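PDB 5LO9: cytochrome C, which carries electrons through four covalently bound heme c groups and probably oxidises thiosulfate to tetrathionate, as a TsdBA fusion of thiosulfate dehydrogenase with its electron acceptor. Local coordinates for residues G23-D28 with G36-A41; A14-V19 with R71-D76. One frame throughout, in Å; residues are numbered along the deposited sequence.

Contact 1 of 2, residues G23-D28 with G36-A41. With HEC (heme c), chain C; EDO (1,2-ethanediol), chain U.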
loop_
_atom_site.group_PDB
_atom_site.type_symbol
_atom_site.label_atom_id
_atom_site.label_comp_id
_atom_site.label_asym_id
_atom_site.label_seq_id
_atom_site.Cartn_x
_atom_site.Cartn_y
_atom_site.Cartn_z
ATOM N N GLY A 23 33.500 -46.944 -23.102
ATOM C CA GLY A 23 34.247 -47.640 -22.072
ATOM C C GLY A 23 34.238 -46.907 -20.743
ATOM O O GLY A 23 34.238 -47.540 -19.682
ATOM N N CYS A 24 34.166 -45.574 -20.774
ATOM C CA CYS A 24 34.129 -44.774 -19.552
ATOM C C CYS A 24 32.845 -43.966 -19.382
ATOM O O CYS A 24 32.407 -43.745 -18.253
ATOM C CB CYS A 24 35.337 -43.825 -19.525
ATOM S SG CYS A 24 36.904 -44.631 -19.796
ATOM N N HIS A 25 32.260 -43.460 -20.463
ATOM C CA HIS A 25 31.040 -42.672 -20.380
ATOM C C HIS A 25 29.788 -43.532 -20.415
ATOM O O HIS A 25 28.677 -42.991 -20.330
ATOM C CB HIS A 25 30.996 -41.660 -21.529
ATOM C CG HIS A 25 32.096 -40.656 -21.470
ATOM N ND1 HIS A 25 32.069 -39.578 -20.610
ATOM C CD2 HIS A 25 33.269 -40.573 -22.144
ATOM C CE1 HIS A 25 33.178 -38.875 -20.757
ATOM N NE2 HIS A 25 33.923 -39.458 -21.681
ATOM N N ARG A 26 29.957 -44.841 -20.614
ATOM C CA ARG A 26 28.892 -45.844 -20.655
ATOM C C ARG A 26 28.021 -45.728 -21.897
ATOM O O ARG A 26 28.101 -44.743 -22.648
ATOM C CB ARG A 26 28.090 -45.835 -19.361
ATOM C CG ARG A 26 28.929 -46.512 -18.293
ATOM C CD ARG A 26 28.550 -46.159 -16.892
ATOM N NE ARG A 26 27.727 -47.185 -16.244
ATOM C CZ ARG A 26 27.367 -47.138 -14.960
ATOM N NH1 ARG A 26 27.747 -46.107 -14.206
ATOM N NH2 ARG A 26 26.610 -48.096 -14.422
ATOM N N ALA A 27 27.243 -46.792 -22.134
ATOM C CA ALA A 27 26.530 -46.972 -23.399
ATOM C C ALA A 27 25.435 -45.934 -23.576
ATOM O O ALA A 27 25.152 -45.513 -24.703
ATOM C CB ALA A 27 25.945 -48.370 -23.469
ATOM N N ASP A 28 24.776 -45.548 -22.485
ATOM C CA ASP A 28 23.731 -44.538 -22.571
ATOM C C ASP A 28 24.262 -43.100 -22.627
ATOM O O ASP A 28 23.456 -42.183 -22.794
ATOM C CB ASP A 28 22.729 -44.733 -21.403
ATOM C CG ASP A 28 23.363 -44.619 -20.032
ATOM O OD1 ASP A 28 24.602 -44.483 -19.982
ATOM O OD2 ASP A 28 22.622 -44.699 -19.009
ATOM N N GLY A 36 34.616 -40.479 -12.675
ATOM C CA GLY A 36 34.435 -39.063 -12.895
ATOM C C GLY A 36 34.269 -38.739 -14.361
ATOM O O GLY A 36 34.632 -37.637 -14.801
ATOM N N ALA A 37 33.725 -39.679 -15.129
ATOM C CA ALA A 37 33.476 -39.471 -16.542
ATOM C C ALA A 37 32.147 -38.751 -16.714
ATOM O O ALA A 37 31.134 -39.149 -16.126
ATOM C CB ALA A 37 33.444 -40.812 -17.260
ATOM N N ALA A 38 32.160 -37.703 -17.530
ATOM C CA ALA A 38 31.022 -36.817 -17.649
ATOM C C ALA A 38 29.864 -37.514 -18.329
ATOM O O ALA A 38 30.017 -38.541 -19.000
ATOM C CB ALA A 38 31.377 -35.569 -18.460
ATOM N N ARG A 39 28.685 -36.958 -18.099
ATOM C CA ARG A 39 27.560 -37.171 -18.994
ATOM C C ARG A 39 27.841 -36.497 -20.321
ATOM O O ARG A 39 28.124 -35.290 -20.370
ATOM C CB ARG A 39 26.278 -36.589 -18.390
ATOM C CG ARG A 39 25.119 -36.537 -19.346
ATOM C CD ARG A 39 23.976 -35.664 -18.848
ATOM N NE ARG A 39 23.137 -35.233 -19.974
ATOM C CZ ARG A 39 22.272 -34.221 -19.926
ATOM N NH1 ARG A 39 22.118 -33.539 -18.801
ATOM N NH2 ARG A 39 21.579 -33.877 -21.014
ATOM N N LEU A 40 27.673 -37.245 -21.408
ATOM C CA LEU A 40 27.747 -36.644 -22.731
ATOM C C LEU A 40 26.400 -36.622 -23.458
ATOM O O LEU A 40 26.226 -35.824 -24.385
ATOM C CB LEU A 40 28.794 -37.387 -23.575
ATOM C CG LEU A 40 30.177 -37.544 -22.935
ATOM C CD1 LEU A 40 31.050 -38.389 -23.827
ATOM C CD2 LEU A 40 30.876 -36.198 -22.688
ATOM N N ALA A 41 25.442 -37.441 -23.034
ATOM C CA ALA A 41 24.197 -37.652 -23.777
ATOM C C ALA A 41 23.297 -36.418 -23.743
ATOM O O ALA A 41 22.860 -35.977 -22.672
ATOM C CB ALA A 41 23.454 -38.847 -23.194
HETATM FE FE HEC C . 35.812 -38.663 -22.196
HETATM C CHA HEC C . 35.375 -35.825 -20.211
HETATM C CHB HEC C . 34.343 -36.979 -24.934
HETATM C CHC HEC C . 36.580 -41.379 -24.284
HETATM C CHD HEC C . 37.050 -40.445 -19.418
HETATM N NA HEC C . 34.999 -36.759 -22.529
HETATM C C1A HEC C . 34.913 -35.774 -21.609
HETATM C C2A HEC C . 34.302 -34.522 -22.142
HETATM C C3A HEC C . 34.015 -34.879 -23.531
HETATM C C4A HEC C . 34.473 -36.280 -23.660
HETATM C CMA HEC C . 33.389 -33.985 -24.541
HETATM C CAA HEC C . 34.017 -33.197 -21.463
HETATM C CBA HEC C . 32.587 -33.275 -20.964
HETATM C CGA HEC C . 31.960 -31.970 -20.518
HETATM O O1A HEC C . 30.877 -32.043 -19.888
HETATM O O2A HEC C . 32.493 -30.870 -20.774
HETATM N NB HEC C . 35.502 -39.097 -24.211
HETATM C C1B HEC C . 34.898 -38.316 -25.111
HETATM C C2B HEC C . 34.847 -38.920 -26.448
HETATM C C3B HEC C . 35.506 -40.216 -26.271
HETATM C C4B HEC C . 35.883 -40.219 -24.849
HETATM C CMB HEC C . 34.226 -38.331 -27.663
HETATM C CAB HEC C . 35.770 -41.258 -27.310
HETATM C CBB HEC C . 36.599 -40.624 -28.417
HETATM N NC HEC C . 36.646 -40.551 -21.897
HETATM C C1C HEC C . 36.885 -41.468 -22.843
HETATM C C2C HEC C . 37.478 -42.703 -22.294
HETATM C C3C HEC C . 37.599 -42.438 -20.865
HETATM C C4C HEC C . 37.045 -41.078 -20.737
HETATM C CMC HEC C . 37.843 -43.925 -23.057
HETATM C CAC HEC C . 38.136 -43.302 -19.762
HETATM C CBC HEC C . 39.497 -43.820 -20.089
HETATM N ND HEC C . 36.159 -38.218 -20.192
HETATM C C1D HEC C . 36.653 -39.049 -19.269
HETATM C C2D HEC C . 36.771 -38.432 -17.942
HETATM C C3D HEC C . 36.283 -37.077 -18.146
HETATM C C4D HEC C . 35.940 -37.041 -19.592
HETATM C CMD HEC C . 37.285 -39.045 -16.682
HETATM C CAD HEC C . 36.258 -35.995 -17.107
HETATM C CBD HEC C . 37.465 -35.127 -17.466
HETATM C CGD HEC C . 37.641 -33.984 -16.512
HETATM O O1D HEC C . 38.171 -32.908 -16.914
HETATM O O2D HEC C . 37.266 -34.196 -15.346
HETATM C C1 EDO U . 27.862 -45.468 -11.123
HETATM O O1 EDO U . 27.736 -44.430 -12.115
HETATM C C2 EDO U . 29.337 -45.878 -11.019
HETATM O O2 EDO U . 29.578 -46.305 -9.676
#

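Contact 2 of 2, residues A14-V19 with R71-D76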
loop_
_atom_site.group_PDB
_atom_site.type_symbol
_atom_site.label_atom_id
_atom_site.label_comp_id
_atom_site.label_asym_id
_atom_site.label_seq_id
_atom_site.Cartn_x
_atom_site.Cartn_y
_atom_site.Cartn_z
ATOM N N ALA A 14 39.973 -49.772 -33.558
ATOM C CA ALA A 14 41.232 -50.459 -33.229
ATOM C C ALA A 14 42.383 -49.988 -34.126
ATOM O O ALA A 14 43.501 -49.753 -33.653
ATOM C CB ALA A 14 41.062 -51.981 -33.321
ATOM N N ALA A 15 42.127 -49.848 -35.426
ATOM C CA ALA A 15 43.166 -49.449 -36.361
ATOM C C ALA A 15 43.859 -48.173 -35.892
ATOM O O ALA A 15 45.077 -48.147 -35.699
ATOM C CB ALA A 15 42.536 -49.262 -37.752
ATOM N N ARG A 16 43.085 -47.102 -35.686
ATOM C CA ARG A 16 43.596 -45.806 -35.233
ATOM C C ARG A 16 43.983 -45.799 -33.746
ATOM O O ARG A 16 44.426 -44.756 -33.238
ATOM C CB ARG A 16 42.558 -44.689 -35.474
ATOM C CG ARG A 16 41.842 -44.604 -36.843
ATOM C CD ARG A 16 41.086 -43.249 -36.960
ATOM N NE ARG A 16 42.055 -42.203 -37.317
ATOM C CZ ARG A 16 42.429 -41.848 -38.556
ATOM N NH1 ARG A 16 41.904 -42.418 -39.649
ATOM N NH2 ARG A 16 43.358 -40.898 -38.700
ATOM N N GLY A 17 43.818 -46.912 -33.038
ATOM C CA GLY A 17 44.166 -46.983 -31.625
ATOM C C GLY A 17 43.296 -46.124 -30.741
ATOM O O GLY A 17 43.806 -45.468 -29.823
ATOM N N ILE A 18 41.986 -46.135 -30.980
ATOM C CA ILE A 18 41.029 -45.327 -30.244
ATOM C C ILE A 18 40.065 -46.277 -29.553
ATOM O O ILE A 18 39.416 -47.094 -30.215
ATOM C CB ILE A 18 40.283 -44.358 -31.168
ATOM C CG1 ILE A 18 41.212 -43.253 -31.666
ATOM C CG2 ILE A 18 39.088 -43.742 -30.437
ATOM C CD1 ILE A 18 40.609 -42.391 -32.750
ATOM N N VAL A 19 39.985 -46.178 -28.221
ATOM C CA VAL A 19 39.071 -47.011 -27.447
ATOM C C VAL A 19 37.654 -46.477 -27.566
ATOM O O VAL A 19 37.417 -45.317 -27.908
ATOM C CB VAL A 19 39.472 -47.113 -25.960
ATOM C CG1 VAL A 19 40.823 -47.707 -25.798
ATOM C CG2 VAL A 19 39.446 -45.740 -25.314
ATOM N N ARG A 71 43.909 -37.911 -29.715
ATOM C CA ARG A 71 43.927 -38.903 -30.769
ATOM C C ARG A 71 42.826 -38.722 -31.802
ATOM O O ARG A 71 42.872 -39.378 -32.840
ATOM C CB ARG A 71 43.820 -40.314 -30.191
ATOM C CG ARG A 71 45.146 -41.019 -30.154
ATOM C CD ARG A 71 45.078 -42.357 -29.412
ATOM N NE ARG A 71 46.399 -42.951 -29.186
ATOM C CZ ARG A 71 47.251 -43.294 -30.157
ATOM N NH1 ARG A 71 46.940 -43.113 -31.445
ATOM N NH2 ARG A 71 48.425 -43.825 -29.835
ATOM N N LEU A 72 41.854 -37.852 -31.566
ATOM C CA LEU A 72 40.771 -37.645 -32.520
ATOM C C LEU A 72 41.241 -36.780 -33.687
ATOM O O LEU A 72 42.070 -35.881 -33.525
ATOM C CB LEU A 72 39.574 -36.968 -31.836
ATOM C CG LEU A 72 38.920 -37.787 -30.739
ATOM C CD1 LEU A 72 37.866 -36.935 -30.094
ATOM C CD2 LEU A 72 38.346 -39.091 -31.257
ATOM N N THR A 73 40.747 -37.089 -34.877
ATOM C CA THR A 73 40.907 -36.174 -35.995
ATOM C C THR A 73 39.765 -35.185 -35.967
ATOM O O THR A 73 38.762 -35.413 -35.298
ATOM C CB THR A 73 40.915 -36.931 -37.321
ATOM O OG1 THR A 73 39.665 -37.627 -37.497
ATOM C CG2 THR A 73 42.060 -37.925 -37.373
ATOM N N PRO A 74 39.898 -34.064 -36.636
ATOM C CA PRO A 74 38.763 -33.126 -36.714
ATOM C C PRO A 74 37.462 -33.775 -37.178
ATOM O O PRO A 74 36.408 -33.556 -36.563
ATOM C CB PRO A 74 39.262 -32.082 -37.709
ATOM C CG PRO A 74 40.742 -32.116 -37.556
ATOM C CD PRO A 74 41.117 -33.530 -37.222
ATOM N N VAL A 75 37.513 -34.610 -38.221
ATOM C CA VAL A 75 36.296 -35.276 -38.684
ATOM C C VAL A 75 35.748 -36.198 -37.591
ATOM O O VAL A 75 34.531 -36.286 -37.397
ATOM C CB VAL A 75 36.557 -36.019 -40.022
ATOM C CG1 VAL A 75 37.624 -37.079 -39.886
ATOM C CG2 VAL A 75 35.323 -36.634 -40.553
ATOM N N ASP A 76 36.633 -36.878 -36.847
ATOM C CA ASP A 76 36.202 -37.716 -35.724
ATOM C C ASP A 76 35.500 -36.881 -34.639
ATOM O O ASP A 76 34.482 -37.296 -34.075
ATOM C CB ASP A 76 37.416 -38.457 -35.135
ATOM C CG ASP A 76 37.879 -39.679 -35.986
ATOM O OD1 ASP A 76 37.058 -40.244 -36.748
ATOM O OD2 ASP A 76 39.069 -40.097 -35.862
#

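Contact 1 of 2, residues G23-D28 with G36-A41
The imidazole of His25 has Leu40 CD1 over the centre of one face and the carbonyl O of Ala38 at its edge, near the ring plane. Leu40 CD1 stands 3.4 Å from the His25 ring centroid, 10° off the ring normal, a CH-pi contact, while its other methyl, CD2, lies 3.5 Å from HEC C3A; a branched leucine can thus pack on ligand and porphyrin at once. Ala38 O accepts a nearly straight hydrogen bond from His25 ND1 (2.8 Å, 165°), which fixes the rotation of the ring and probably makes the imidazole a stronger electron donor to iron. At the far end of the ring His25 NE2 binds the heme iron at 2.1 Å; Met65 is the other axial ligand. Ala37 points its small methyl at the other segment, CB lying 3.3 Å from Cys24 O. With CG beside its own backbone N (chi1 -64°), His25 reaches across to the iron, and Cys24 SG is joined to HEC CAC by a thioether. Arg26, at positive phi, turns the chain away from helical geometry. This is the CXXCH heme-attachment motif, with Cys21 and Cys24 as thioether residues and His25 as axial ligand; the histidine-to-carbonyl bond is common in class I cytochromes c.

Contact 2 of 2, residues A14-V19 with R71-D76
Ile18 holds CG1 beside its backbone N (chi1 -70°) and extends the chain to CD1 (chi2 171°), which carries this methyl to Arg71 O and Leu72; Arg16, bent at chi3 (80°), brings its guanidinium beside Thr73 and Asp76. The two sides are a type I turn from Ala14 to Gly17, continuing into a G1 bulge in which Gly17 and Ile18 face Asp13, and the capped start of helix 74-86 in the cytochrome c fold. Glycine suits position 17, where phi is positive and Arg71 passes close by: its CD is 3.4 Å from Gly17 O. The side chains of Ile18 and Arg71 run antiparallel alongside one another, CG1 of the first against CB of the second, and Ile18 CD1 meets Leu72 CD2 at 4.3 Å, apolar packing that continues through Leu72 to the heme and through Ile18 to Leu8 of helix 2-10. Asp76 OD2 lies 3.9 Å from Arg16 NE, a long salt bridge in which the oxygen sits well out of the guanidinium plane, so that no N-H points at it and charge alone attracts. Asp76 OD1 forms a salt bridge with Arg4 NE of helix 2-10. The long chain of Arg16, exposed to solvent, also brings NH2 to 3.5 Å from Thr73 CG2. Threonine suits the N-cap because its short hydroxyl reaches forward to a first-turn N-H that lacks a helical carbonyl partner: Thr73 OG1 accepts from Asp76 N at 3.2 Å.

In the fold
From the N terminus the chain runs through helix 2-10 into the 14-19 turn, then directly into helix 22-25, where contact 1 begins. Contact 1 closes a short loop, with seven residues between its segments, and returns 36-41 to the heme-binding histidine before helix 45-57. The chain goes on through helix 66-71 to 71-76, where contact 2 closes a much longer loop of 51 intervening residues. Contact 1 therefore lies wholly within the span of contact 2; the two do not cross, and their centres are about 18 Å apart. One joins the stretch carrying Cys24 and His25 to the loop before helix 45-57, the other the turn after helix 2-10 to the start of helix 74-86.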